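Local coordinates for ADP compounds hydrolase NudE (Escherichia coli, PDB 1VHZ), which hydrolyses ADP-ribose, NADH and adenosine dinucleotides such as Ap3A and Ap2A, as a magnesium-dependent homodimer of the Nudix family, at residues E50-V55 with N127-Q132; L62-E67 with Y75-S80; G105-T110 with A131-P136; H156-L161 with A174-R179. One frame throughout, in Å; residues are numbered along the deposited sequence.

Contact 1: residues E50-V55 with N127-Q132; sequences EAVMIV and NIVVAQ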
loop_
_atom_site.group_PDB
_atom_site.type_symbol
_atom_site.label_atom_id
_atom_site.label_comp_id
_atom_site.label_asym_id
_atom_site.label_seq_id
_atom_site.Cartn_x
_atom_site.Cartn_y
_atom_site.Cartn_z
ATOM N N GLU A 50 13.303 -7.655 0.010
ATOM C CA GLU A 50 12.244 -7.087 0.829
ATOM C C GLU A 50 12.635 -5.747 1.434
ATOM O O GLU A 50 13.793 -5.348 1.456
ATOM C CB GLU A 50 11.771 -8.046 1.909
ATOM C CG GLU A 50 11.347 -9.406 1.364
ATOM C CD GLU A 50 10.883 -10.370 2.436
ATOM O OE1 GLU A 50 10.997 -10.065 3.639
ATOM O OE2 GLU A 50 10.377 -11.454 2.073
ATOM N N ALA A 51 11.593 -5.042 1.880
ATOM C CA ALA A 51 11.722 -3.758 2.507
ATOM C C ALA A 51 11.432 -3.839 4.001
ATOM O O ALA A 51 10.842 -4.798 4.509
ATOM C CB ALA A 51 10.778 -2.736 1.852
ATOM N N VAL A 52 11.865 -2.791 4.701
ATOM C CA VAL A 52 11.665 -2.672 6.131
ATOM C C VAL A 52 11.212 -1.245 6.460
ATOM O O VAL A 52 11.597 -0.278 5.797
ATOM C CB VAL A 52 12.924 -3.024 6.941
ATOM C CG1 VAL A 52 14.048 -2.027 6.713
ATOM C CG2 VAL A 52 12.621 -3.100 8.442
ATOM N N MET A 53 10.271 -1.128 7.370
ATOM C CA MET A 53 9.777 0.192 7.796
ATOM C C MET A 53 9.948 0.202 9.320
ATOM O O MET A 53 9.600 -0.781 9.977
ATOM C CB MET A 53 8.354 0.477 7.356
ATOM C CG MET A 53 7.554 1.371 8.310
ATOM S SD MET A 53 5.879 1.765 7.711
ATOM C CE MET A 53 5.571 0.282 6.758
ATOM N N ILE A 54 10.546 1.253 9.847
ATOM C CA ILE A 54 10.804 1.324 11.278
ATOM C C ILE A 54 10.015 2.418 11.973
ATOM O O ILE A 54 9.938 3.555 11.524
ATOM C CB ILE A 54 12.302 1.585 11.573
ATOM C CG1 ILE A 54 13.178 0.662 10.743
ATOM C CG2 ILE A 54 12.594 1.404 13.058
ATOM C CD1 ILE A 54 13.534 1.211 9.383
ATOM N N VAL A 55 9.421 2.035 13.082
ATOM C CA VAL A 55 8.630 2.905 13.918
ATOM C C VAL A 55 9.320 3.056 15.281
ATOM O O VAL A 55 9.102 2.264 16.194
ATOM C CB VAL A 55 7.208 2.338 14.098
ATOM C CG1 VAL A 55 6.373 3.254 14.972
ATOM C CG2 VAL A 55 6.516 2.159 12.731
ATOM N N ASN A 127 8.316 -5.172 5.785
ATOM C CA ASN A 127 8.353 -5.655 7.161
ATOM C C ASN A 127 8.286 -4.462 8.113
ATOM O O ASN A 127 9.115 -3.551 7.996
ATOM C CB ASN A 127 9.616 -6.488 7.434
ATOM C CG ASN A 127 9.705 -7.708 6.525
ATOM O OD1 ASN A 127 9.195 -8.767 6.848
ATOM N ND2 ASN A 127 10.334 -7.554 5.357
ATOM N N ILE A 128 7.296 -4.471 9.001
ATOM C CA ILE A 128 7.128 -3.393 9.971
ATOM C C ILE A 128 7.802 -3.718 11.286
ATOM O O ILE A 128 7.544 -4.742 11.938
ATOM C CB ILE A 128 5.623 -3.102 10.204
ATOM C CG1 ILE A 128 5.001 -2.653 8.871
ATOM C CG2 ILE A 128 5.444 -2.034 11.266
ATOM C CD1 ILE A 128 3.481 -2.687 8.872
ATOM N N VAL A 129 8.745 -2.878 11.703
ATOM C CA VAL A 129 9.464 -3.120 12.953
ATOM C C VAL A 129 9.318 -1.951 13.923
ATOM O O VAL A 129 9.429 -0.803 13.482
ATOM C CB VAL A 129 10.969 -3.318 12.652
ATOM C CG1 VAL A 129 11.782 -3.477 13.930
ATOM C CG2 VAL A 129 11.225 -4.491 11.731
ATOM N N VAL A 130 9.144 -2.223 15.210
ATOM C CA VAL A 130 9.065 -1.144 16.210
ATOM C C VAL A 130 10.424 -1.078 16.922
ATOM O O VAL A 130 10.956 -2.124 17.291
ATOM C CB VAL A 130 7.983 -1.394 17.271
ATOM C CG1 VAL A 130 7.903 -0.234 18.280
ATOM C CG2 VAL A 130 6.643 -1.608 16.609
ATOM N N ALA A 131 10.984 0.108 17.041
ATOM C CA ALA A 131 12.262 0.353 17.668
ATOM C C ALA A 131 12.146 1.145 18.971
ATOM O O ALA A 131 11.544 2.236 18.978
ATOM C CB ALA A 131 13.117 1.225 16.740
ATOM N N GLN A 132 12.648 0.591 20.056
ATOM C CA GLN A 132 12.647 1.246 21.356
ATOM C C GLN A 132 14.040 1.110 21.986
ATOM O O GLN A 132 14.835 0.267 21.568
ATOM C CB GLN A 132 11.631 0.666 22.329
ATOM C CG GLN A 132 10.253 0.440 21.761
ATOM C CD GLN A 132 9.312 -0.236 22.733
ATOM O OE1 GLN A 132 8.678 0.442 23.536
ATOM N NE2 GLN A 132 9.234 -1.555 22.669
#
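Asn127 grips the start of the neighbouring strand through its side-chain amide. Asn127 ND2 gives one hydrogen bond to Ala51 O at 2.9 Å and a second to Glu50 OE1 at 3.1 Å. Both acceptors lie close to the amide plane, which fixes how the amide is turned. CG of Asn127 stands beside its own backbone N (chi1 -60°), and this brings ND2 to the same carbonyl oxygen that its backbone N uses. Ala51 O therefore accepts two bonds from one residue. A leucine here would probably leave Glu50 OE1 without this donor and Ala51 O with the backbone N alone. Beyond Asn127 the strands run parallel, and Met53 and Val55 each donate and accept one backbone bond. Val55 pairs with Val130, whose CG1 lies 3.5 Å from Val55 O. The Met53 chain bends at its end, so that CE lies 3.7 Å from Ile128 CG1, the two side chains side by side. Met53, Val55, Ile128 and Val130 face helix 169-184. Val52, Ile54 and Val129 are on the other face, where Ile54 packs on helix 90-102 of the Nudix box. The pair thus forms the middle of the Nudix alpha-beta-alpha sandwich.

Contact 2: residues L62-E67 with Y75-S80; sequences LILIRE and YELGFS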
loop_
_atom_site.group_PDB
_atom_site.type_symbol
_atom_site.label_atom_id
_atom_site.label_comp_id
_atom_site.label_asym_id
_atom_site.label_seq_id
_atom_site.Cartn_x
_atom_site.Cartn_y
_atom_site.Cartn_z
ATOM N N LEU A 62 6.494 9.173 18.922
ATOM C CA LEU A 62 6.867 8.468 17.705
ATOM C C LEU A 62 7.949 9.371 17.067
ATOM O O LEU A 62 7.895 10.584 17.330
ATOM C CB LEU A 62 5.691 8.481 16.740
ATOM C CG LEU A 62 4.860 7.255 16.472
ATOM C CD1 LEU A 62 4.983 6.185 17.525
ATOM C CD2 LEU A 62 3.403 7.640 16.245
ATOM N N ILE A 63 8.870 8.829 16.326
ATOM C CA ILE A 63 9.853 9.638 15.622
ATOM C C ILE A 63 9.497 9.498 14.119
ATOM O O ILE A 63 9.633 8.394 13.599
ATOM C CB ILE A 63 11.324 9.235 15.755
ATOM C CG1 ILE A 63 11.809 9.206 17.202
ATOM C CG2 ILE A 63 12.168 10.222 14.937
ATOM C CD1 ILE A 63 11.631 10.508 17.949
ATOM N N LEU A 64 9.013 10.558 13.507
ATOM C CA LEU A 64 8.641 10.505 12.090
ATOM C C LEU A 64 9.702 11.270 11.302
ATOM O O LEU A 64 10.437 12.029 11.928
ATOM C CB LEU A 64 7.333 11.250 11.841
ATOM C CG LEU A 64 6.021 10.774 12.450
ATOM C CD1 LEU A 64 5.653 9.390 11.953
ATOM C CD2 LEU A 64 6.032 10.805 13.963
ATOM N N ILE A 65 9.727 11.099 9.982
ATOM C CA ILE A 65 10.650 11.841 9.157
ATOM C C ILE A 65 9.919 12.472 7.961
ATOM O O ILE A 65 8.842 12.030 7.588
ATOM C CB ILE A 65 11.829 11.012 8.621
ATOM C CG1 ILE A 65 11.301 9.733 7.959
ATOM C CG2 ILE A 65 12.822 10.666 9.727
ATOM C CD1 ILE A 65 12.248 9.117 6.972
ATOM N N ARG A 66 10.499 13.535 7.410
ATOM C CA ARG A 66 9.967 14.215 6.238
ATOM C C ARG A 66 10.899 13.823 5.085
ATOM O O ARG A 66 12.116 13.878 5.237
ATOM C CB ARG A 66 9.842 15.715 6.437
ATOM C CG ARG A 66 8.874 16.083 7.559
ATOM C CD ARG A 66 8.743 17.594 7.744
ATOM N NE ARG A 66 7.762 17.886 8.789
ATOM C CZ ARG A 66 6.446 17.818 8.708
ATOM N NH1 ARG A 66 5.702 18.104 9.787
ATOM N NH2 ARG A 66 5.827 17.470 7.573
ATOM N N GLU A 67 10.340 13.350 3.979
ATOM C CA GLU A 67 11.165 12.863 2.876
ATOM C C GLU A 67 10.539 13.160 1.532
ATOM O O GLU A 67 9.339 12.946 1.302
ATOM C CB GLU A 67 11.317 11.325 3.070
ATOM C CG GLU A 67 12.229 10.666 2.057
ATOM C CD GLU A 67 12.750 9.308 2.513
ATOM O OE1 GLU A 67 13.860 8.908 2.097
ATOM O OE2 GLU A 67 12.062 8.629 3.302
ATOM N N TYR A 75 6.764 16.528 -0.057
ATOM C CA TYR A 75 7.426 15.924 1.077
ATOM C C TYR A 75 6.429 15.056 1.825
ATOM O O TYR A 75 5.330 15.520 2.129
ATOM C CB TYR A 75 8.023 16.988 2.001
ATOM C CG TYR A 75 9.365 17.463 1.482
ATOM C CD1 TYR A 75 9.471 18.589 0.679
ATOM C CD2 TYR A 75 10.519 16.734 1.779
ATOM C CE1 TYR A 75 10.705 19.001 0.215
ATOM C CE2 TYR A 75 11.742 17.133 1.303
ATOM C CZ TYR A 75 11.833 18.264 0.511
ATOM O OH TYR A 75 13.065 18.662 0.031
ATOM N N GLU A 76 6.789 13.782 2.054
ATOM C CA GLU A 76 5.823 12.991 2.831
ATOM C C GLU A 76 6.237 13.059 4.299
ATOM O O GLU A 76 7.326 13.557 4.596
ATOM C CB GLU A 76 5.579 11.637 2.270
ATOM C CG GLU A 76 6.564 10.563 2.199
ATOM C CD GLU A 76 6.136 9.245 1.584
ATOM O OE1 GLU A 76 6.885 8.770 0.696
ATOM O OE2 GLU A 76 5.125 8.629 1.986
ATOM N N LEU A 77 5.306 12.813 5.195
ATOM C CA LEU A 77 5.535 12.775 6.625
ATOM C C LEU A 77 5.276 11.296 6.994
ATOM O O LEU A 77 4.204 10.787 6.610
ATOM C CB LEU A 77 4.566 13.630 7.425
ATOM C CG LEU A 77 4.606 13.426 8.953
ATOM C CD1 LEU A 77 5.970 13.803 9.516
ATOM C CD2 LEU A 77 3.514 14.237 9.647
ATOM N N GLY A 78 6.235 10.612 7.589
ATOM C CA GLY A 78 5.966 9.208 7.894
ATOM C C GLY A 78 7.124 8.488 8.555
ATOM O O GLY A 78 8.019 9.090 9.127
ATOM N N PHE A 79 7.056 7.168 8.488
ATOM C CA PHE A 79 8.048 6.305 9.090
ATOM C C PHE A 79 9.200 6.017 8.132
ATOM O O PHE A 79 9.038 5.946 6.918
ATOM C CB PHE A 79 7.400 4.997 9.559
ATOM C CG PHE A 79 6.239 5.237 10.493
ATOM C CD1 PHE A 79 4.954 4.871 10.137
ATOM C CD2 PHE A 79 6.444 5.860 11.721
ATOM C CE1 PHE A 79 3.890 5.093 11.003
ATOM C CE2 PHE A 79 5.390 6.089 12.582
ATOM C CZ PHE A 79 4.105 5.703 12.230
ATOM N N SER A 80 10.366 5.902 8.723
ATOM C CA SER A 80 11.608 5.599 7.997
ATOM C C SER A 80 11.471 4.252 7.329
ATOM O O SER A 80 10.900 3.290 7.867
ATOM C CB SER A 80 12.740 5.726 9.038
ATOM O OG SER A 80 13.763 4.796 8.772
HETATM O O HOH W 1 10.601 6.966 11.265
HETATM O O HOH W 2 6.345 16.524 5.129
HETATM O O HOH W 3 9.777 8.127 4.583
HETATM O O HOH W 4 9.051 10.225 0.335
#
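Strands 62-67 and 75-78 run antiparallel, their axes 4.6 Å apart, with Ile65-Gly78 and Glu67-Glu76 as hydrogen-bonded pairs and Arg66-Leu77 as the non-hydrogen-bonded pair between them. Each hydrogen-bonded pair makes two backbone bonds. The shortest are Ile65 N to Gly78 O and Glu76 N to Glu67 O, both 2.8 Å.

Leu77 carries much of one face. Leu77 CD1 touches Leu64 CB at 3.7 Å and also lies over the centre of the Arg66 guanidinium, 4.1 Å above the plane. The Arg66 chain is extended from CG to NE, which carries its flat end across Leu77. At the edge of the guanidinium, in its plane, Arg66 NH2 donates to a water at 2.7 Å. Beyond Gly78 the strand pairing stops, but Phe79 turns its ring back. Leu64 CD1 comes within 3.4 Å of Phe79 CE2, while Leu62 CG meets the ring at its edge. On the other face Ile65 reaches forward to Ser80, with Ile65 CD1 3.7 Å from Ser80 CA. A water joins the backbones where they part, donating to Ile63 O and accepting from Ser80 N at 2.8 Å.

Ser80 OG is hydrogen-bonded to Glu101, a probable metal ligand by similarity, so the end of this hairpin borders the likely catalytic site. Strand 149-153 flanks 62-67 on its other edge. Phe79 packs on strand 51-58 and helix 169-184. Tyr75 OH is hydrogen-bonded to Glu145 of its own chain, and Tyr75 packs on Pro10 of the second subunit.

Contact 3: residues G105-T110 with A131-P136; sequences GANDLT and AQDLYP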
loop_
_atom_site.group_PDB
_atom_site.type_symbol
_atom_site.label_atom_id
_atom_site.label_comp_id
_atom_site.label_asym_id
_atom_site.label_seq_id
_atom_site.Cartn_x
_atom_site.Cartn_y
_atom_site.Cartn_z
ATOM N N GLY A 105 20.452 3.900 17.029
ATOM C CA GLY A 105 20.373 2.438 16.889
ATOM C C GLY A 105 19.290 2.086 17.924
ATOM O O GLY A 105 18.904 3.008 18.671
ATOM N N ALA A 106 18.826 0.861 18.015
ATOM C CA ALA A 106 17.808 0.557 19.033
ATOM C C ALA A 106 18.170 -0.742 19.735
ATOM O O ALA A 106 18.558 -1.677 19.031
ATOM C CB ALA A 106 16.428 0.432 18.389
ATOM N N ASN A 107 18.041 -0.825 21.056
ATOM C CA ASN A 107 18.355 -2.097 21.722
ATOM C C ASN A 107 17.140 -3.011 21.710
ATOM O O ASN A 107 17.268 -4.198 21.976
ATOM C CB ASN A 107 18.788 -1.890 23.176
ATOM C CG ASN A 107 20.130 -1.164 23.255
ATOM O OD1 ASN A 107 21.065 -1.508 22.539
ATOM N ND2 ASN A 107 20.206 -0.142 24.091
ATOM N N ASP A 108 15.960 -2.461 21.398
ATOM C CA ASP A 108 14.753 -3.290 21.422
ATOM C C ASP A 108 13.965 -3.159 20.133
ATOM O O ASP A 108 13.168 -2.242 19.920
ATOM C CB ASP A 108 13.960 -2.924 22.674
ATOM C CG ASP A 108 12.713 -3.746 22.881
ATOM O OD1 ASP A 108 11.874 -3.407 23.746
ATOM O OD2 ASP A 108 12.522 -4.754 22.180
ATOM N N LEU A 109 14.129 -4.147 19.252
ATOM C CA LEU A 109 13.461 -4.165 17.960
ATOM C C LEU A 109 12.436 -5.277 17.878
ATOM O O LEU A 109 12.714 -6.419 18.240
ATOM C CB LEU A 109 14.495 -4.280 16.839
ATOM C CG LEU A 109 15.423 -3.071 16.674
ATOM C CD1 LEU A 109 16.701 -3.435 15.938
ATOM C CD2 LEU A 109 14.698 -1.940 15.956
ATOM N N THR A 110 11.188 -4.920 17.502
ATOM C CA THR A 110 10.158 -5.941 17.408
ATOM C C THR A 110 9.486 -5.966 16.046
ATOM O O THR A 110 9.097 -4.968 15.449
ATOM C CB THR A 110 9.243 -6.163 18.582
ATOM O OG1 THR A 110 7.841 -6.240 18.307
ATOM C CG2 THR A 110 9.478 -5.310 19.781
ATOM N N ALA A 131 10.984 0.108 17.041
ATOM C CA ALA A 131 12.262 0.353 17.668
ATOM C C ALA A 131 12.146 1.145 18.971
ATOM O O ALA A 131 11.544 2.236 18.978
ATOM C CB ALA A 131 13.117 1.225 16.740
ATOM N N GLN A 132 12.648 0.591 20.056
ATOM C CA GLN A 132 12.647 1.246 21.356
ATOM C C GLN A 132 14.040 1.110 21.986
ATOM O O GLN A 132 14.835 0.267 21.568
ATOM C CB GLN A 132 11.631 0.666 22.329
ATOM C CG GLN A 132 10.253 0.440 21.761
ATOM C CD GLN A 132 9.312 -0.236 22.733
ATOM O OE1 GLN A 132 8.678 0.442 23.536
ATOM N NE2 GLN A 132 9.234 -1.555 22.669
ATOM N N ASP A 133 14.248 1.849 23.064
ATOM C CA ASP A 133 15.503 1.866 23.796
ATOM C C ASP A 133 16.628 2.241 22.836
ATOM O O ASP A 133 17.539 1.472 22.529
ATOM C CB ASP A 133 15.761 0.549 24.512
ATOM C CG ASP A 133 17.000 0.661 25.410
ATOM O OD1 ASP A 133 17.361 1.805 25.772
ATOM O OD2 ASP A 133 17.613 -0.371 25.709
ATOM N N LEU A 134 16.520 3.463 22.321
ATOM C CA LEU A 134 17.455 4.003 21.355
ATOM C C LEU A 134 18.724 4.578 21.980
ATOM O O LEU A 134 18.716 5.033 23.110
ATOM C CB LEU A 134 16.795 5.135 20.554
ATOM C CG LEU A 134 15.381 4.943 20.043
ATOM C CD1 LEU A 134 15.012 6.058 19.058
ATOM C CD2 LEU A 134 15.184 3.591 19.374
ATOM N N TYR A 135 19.775 4.617 21.178
ATOM C CA TYR A 135 21.066 5.158 21.586
ATOM C C TYR A 135 21.666 5.820 20.337
ATOM O O TYR A 135 21.386 5.351 19.230
ATOM C CB TYR A 135 22.007 4.078 22.124
ATOM C CG TYR A 135 22.243 2.957 21.139
ATOM C CD1 TYR A 135 23.213 3.034 20.161
ATOM C CD2 TYR A 135 21.429 1.824 21.165
ATOM C CE1 TYR A 135 23.400 2.003 19.243
ATOM C CE2 TYR A 135 21.609 0.790 20.267
ATOM C CZ TYR A 135 22.596 0.888 19.310
ATOM O OH TYR A 135 22.766 -0.148 18.407
ATOM N N PRO A 136 22.388 6.910 20.524
ATOM C CA PRO A 136 23.012 7.630 19.438
ATOM C C PRO A 136 24.063 6.814 18.710
ATOM O O PRO A 136 24.953 6.207 19.309
ATOM C CB PRO A 136 23.662 8.850 20.087
ATOM C CG PRO A 136 23.200 8.882 21.497
ATOM C CD PRO A 136 22.702 7.504 21.844
#
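Tyr135 lays one face of its ring over the backbone of Gly105. Gly105 CA is 3.9 Å from the centroid of the Tyr135 ring, a CH-pi contact, and Gly105 C sits toward the rim. With no side chain at Gly105, the ring can lie this close to the backbone. CG of Tyr135 lies between its backbone N and carbonyl carbon (chi1 57°), which folds the ring back over the partner strand. A serine in its place would probably uncover the Gly105 backbone and take away the surface that Asn107 OD1 meets, 3.3 Å from Tyr135 CE2. Next to the ring, Asn107 ND2 donates to Asp133 OD2 at 3.1 Å, reaching the carboxylate from above its plane. Asn107 N also bonds Asp133 O at 2.8 Å, so backbone and side chain both tie these two residues. On the opposite face, Ala106 CB packs on Leu134 CD2 at 3.5 Å, and Leu109 CD2 touches Ala131 CB. Paired backbone bonds frame the corner, Gly105 with Tyr135 and Asp108 with Gln132. Farther out, Asn95 of helix 90-102 accepts from Ala106 N and touches Tyr135 and Leu109. The two segments are the outer end of the antiparallel hairpin of strands 104-116 and 125-136, which turns a corner at Asn107 and Asp133 beside the Nudix-box helix.

Contact 4: residues H156-L161 with A174-R179; sequences HMMDLL and ALFLVR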
loop_
_atom_site.group_PDB
_atom_site.type_symbol
_atom_site.label_atom_id
_atom_site.label_comp_id
_atom_site.label_asym_id
_atom_site.label_seq_id
_atom_site.Cartn_x
_atom_site.Cartn_y
_atom_site.Cartn_z
ATOM N N HIS A 156 -1.578 11.137 20.989
ATOM C CA HIS A 156 -2.309 11.756 19.893
ATOM C C HIS A 156 -1.893 11.171 18.550
ATOM O O HIS A 156 -2.082 11.782 17.488
ATOM C CB HIS A 156 -2.070 13.289 19.886
ATOM C CG HIS A 156 -2.622 13.883 21.159
ATOM N ND1 HIS A 156 -3.983 13.994 21.363
ATOM C CD2 HIS A 156 -2.015 14.296 22.296
ATOM C CE1 HIS A 156 -4.189 14.492 22.569
ATOM N NE2 HIS A 156 -3.018 14.691 23.154
ATOM N N MET A 157 -1.403 9.942 18.558
ATOM C CA MET A 157 -0.953 9.217 17.388
ATOM C C MET A 157 -1.959 9.267 16.216
ATOM O O MET A 157 -1.549 9.328 15.072
ATOM C CB MET A 157 -0.887 7.717 17.648
ATOM C CG MET A 157 0.171 6.995 18.351
ATOM S SD MET A 157 -0.424 5.310 18.723
ATOM C CE MET A 157 0.325 4.458 17.323
ATOM N N MET A 158 -3.225 8.963 16.525
ATOM C CA MET A 158 -4.279 8.951 15.536
ATOM C C MET A 158 -4.475 10.287 14.868
ATOM O O MET A 158 -5.016 10.296 13.747
ATOM C CB MET A 158 -5.591 8.365 16.097
ATOM C CG MET A 158 -5.430 6.935 16.637
ATOM S SD MET A 158 -4.206 5.914 15.762
ATOM C CE MET A 158 -5.093 5.499 14.282
ATOM N N ASP A 159 -4.003 11.422 15.407
ATOM C CA ASP A 159 -4.160 12.695 14.692
ATOM C C ASP A 159 -3.379 12.675 13.376
ATOM O O ASP A 159 -3.648 13.505 12.483
ATOM C CB ASP A 159 -3.692 13.886 15.508
ATOM C CG ASP A 159 -4.359 14.095 16.840
ATOM O OD1 ASP A 159 -5.414 13.484 17.095
ATOM O OD2 ASP A 159 -3.819 14.870 17.664
ATOM N N LEU A 160 -2.401 11.780 13.197
ATOM C CA LEU A 160 -1.634 11.728 11.954
ATOM C C LEU A 160 -2.508 11.496 10.725
ATOM O O LEU A 160 -2.159 11.885 9.604
ATOM C CB LEU A 160 -0.546 10.648 12.023
ATOM C CG LEU A 160 0.733 11.035 12.798
ATOM C CD1 LEU A 160 1.505 9.794 13.195
ATOM C CD2 LEU A 160 1.595 11.987 11.968
ATOM N N LEU A 161 -3.682 10.907 10.897
ATOM C CA LEU A 161 -4.663 10.641 9.867
ATOM C C LEU A 161 -5.327 11.901 9.332
ATOM O O LEU A 161 -6.146 11.812 8.401
ATOM C CB LEU A 161 -5.758 9.718 10.448
ATOM C CG LEU A 161 -5.627 8.216 10.265
ATOM C CD1 LEU A 161 -4.248 7.756 9.855
ATOM C CD2 LEU A 161 -6.124 7.458 11.495
ATOM N N ALA A 174 0.836 0.669 9.332
ATOM C CA ALA A 174 1.797 0.638 10.414
ATOM C C ALA A 174 1.264 1.328 11.668
ATOM O O ALA A 174 1.417 0.818 12.775
ATOM C CB ALA A 174 3.122 1.291 10.003
ATOM N N LEU A 175 0.705 2.520 11.493
ATOM C CA LEU A 175 0.170 3.300 12.593
ATOM C C LEU A 175 -0.832 2.497 13.418
ATOM O O LEU A 175 -0.690 2.377 14.624
ATOM C CB LEU A 175 -0.520 4.554 12.025
ATOM C CG LEU A 175 -1.064 5.508 13.077
ATOM C CD1 LEU A 175 0.081 6.193 13.820
ATOM C CD2 LEU A 175 -2.031 6.508 12.464
ATOM N N PHE A 176 -1.820 1.900 12.761
ATOM C CA PHE A 176 -2.835 1.085 13.413
ATOM C C PHE A 176 -2.244 -0.200 13.998
ATOM O O PHE A 176 -2.701 -0.640 15.054
ATOM C CB PHE A 176 -3.944 0.726 12.406
ATOM C CG PHE A 176 -5.005 1.769 12.189
ATOM C CD1 PHE A 176 -5.091 2.458 10.998
ATOM C CD2 PHE A 176 -5.945 2.045 13.182
ATOM C CE1 PHE A 176 -6.097 3.390 10.770
ATOM C CE2 PHE A 176 -6.939 2.989 12.969
ATOM C CZ PHE A 176 -7.021 3.666 11.761
ATOM N N LEU A 177 -1.265 -0.827 13.358
ATOM C CA LEU A 177 -0.671 -2.055 13.892
ATOM C C LEU A 177 0.126 -1.778 15.163
ATOM O O LEU A 177 0.061 -2.540 16.126
ATOM C CB LEU A 177 0.193 -2.765 12.843
ATOM C CG LEU A 177 -0.614 -3.422 11.701
ATOM C CD1 LEU A 177 0.273 -3.658 10.491
ATOM C CD2 LEU A 177 -1.292 -4.706 12.160
ATOM N N VAL A 178 0.846 -0.660 15.206
ATOM C CA VAL A 178 1.620 -0.295 16.393
ATOM C C VAL A 178 0.705 0.052 17.554
ATOM O O VAL A 178 0.909 -0.308 18.718
ATOM C CB VAL A 178 2.568 0.865 16.043
ATOM C CG1 VAL A 178 3.201 1.424 17.317
ATOM C CG2 VAL A 178 3.650 0.371 15.074
ATOM N N ARG A 179 -0.374 0.774 17.253
ATOM C CA ARG A 179 -1.353 1.127 18.289
ATOM C C ARG A 179 -1.967 -0.141 18.881
ATOM O O ARG A 179 -2.157 -0.204 20.094
ATOM C CB ARG A 179 -2.440 1.985 17.668
ATOM C CG ARG A 179 -3.493 2.501 18.692
ATOM C CD ARG A 179 -4.744 2.640 17.868
ATOM N NE ARG A 179 -5.774 3.561 18.234
ATOM C CZ ARG A 179 -6.990 3.423 17.656
ATOM N NH1 ARG A 179 -7.965 4.253 17.963
ATOM N NH2 ARG A 179 -7.176 2.436 16.777
#
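Residues 157-161 form a short 3-10 segment, with N-H of residue i+3 bonded to the carbonyl of residue i, as in Leu160 N to Met157 O and Leu161 N to Met158 O. It lies against the alpha-helical residues 174-179. The two backbones come nearest at Met157 and Leu175, whose CA atoms are 7.7 Å apart. The contact is made by side chains.

Leu175 is the most deeply covered residue. Leu175 CD1 meets Met157 CE and Leu160 CD1, both at 3.9 Å, and Leu175 CD2 meets Leu161 CD1 at 3.6 Å and Met158 CE. The branched end is thus held among four side chains of the 3-10 segment. Met157 runs forward to place CE against Leu175 O and Arg179 CB, at 3.6 and 3.7 Å. Met158 bends twice, at chi2 (-33°) and chi3 (-76°). Met158 CE therefore sits over one face of the Phe176 ring, 3.7 Å from its centroid, a CH-pi contact. Met158 SD lies obliquely to the same ring, a Met-aromatic contact. The CG of the same Met158 lies over a face of the Arg179 guanidinium. Leu161 CD2 also reaches the Phe176 ring.

The far end of Arg179 turns to the dimer interface, where it forms a salt bridge with Glu180 of the second subunit, and Phe176 meets Phe176 of that subunit. The inner side of helix 169-184 rests on strands 51-58 and 125-136 through Ala174, Leu177 and Val178, while Leu160 packs on Trp152 of strand 149-153.

Contacts 1, 2 and 3 belong to one mixed sheet. Contacts 1 and 3 share Ala131 and Gln132 of strand 125-136, one pairing it in parallel and the other antiparallel. Contact 1 is the buried centre, mostly aliphatic side chains, with the Asn127 amide and Glu50 carboxylate as its polar end. Contact 3 lies farther out, partly open, and adds polar and aromatic pairs. Contact 2 is buried too, but waters and charged residues line its edge. It meets contact 1 through Ile54 N and Ser80 O, a probable hydrogen bond of 2.9 Å. Contact 4 is helical and held by apolar side chains. Its helix covers contact 1, and both contacts 2 and 4 touch the second subunit.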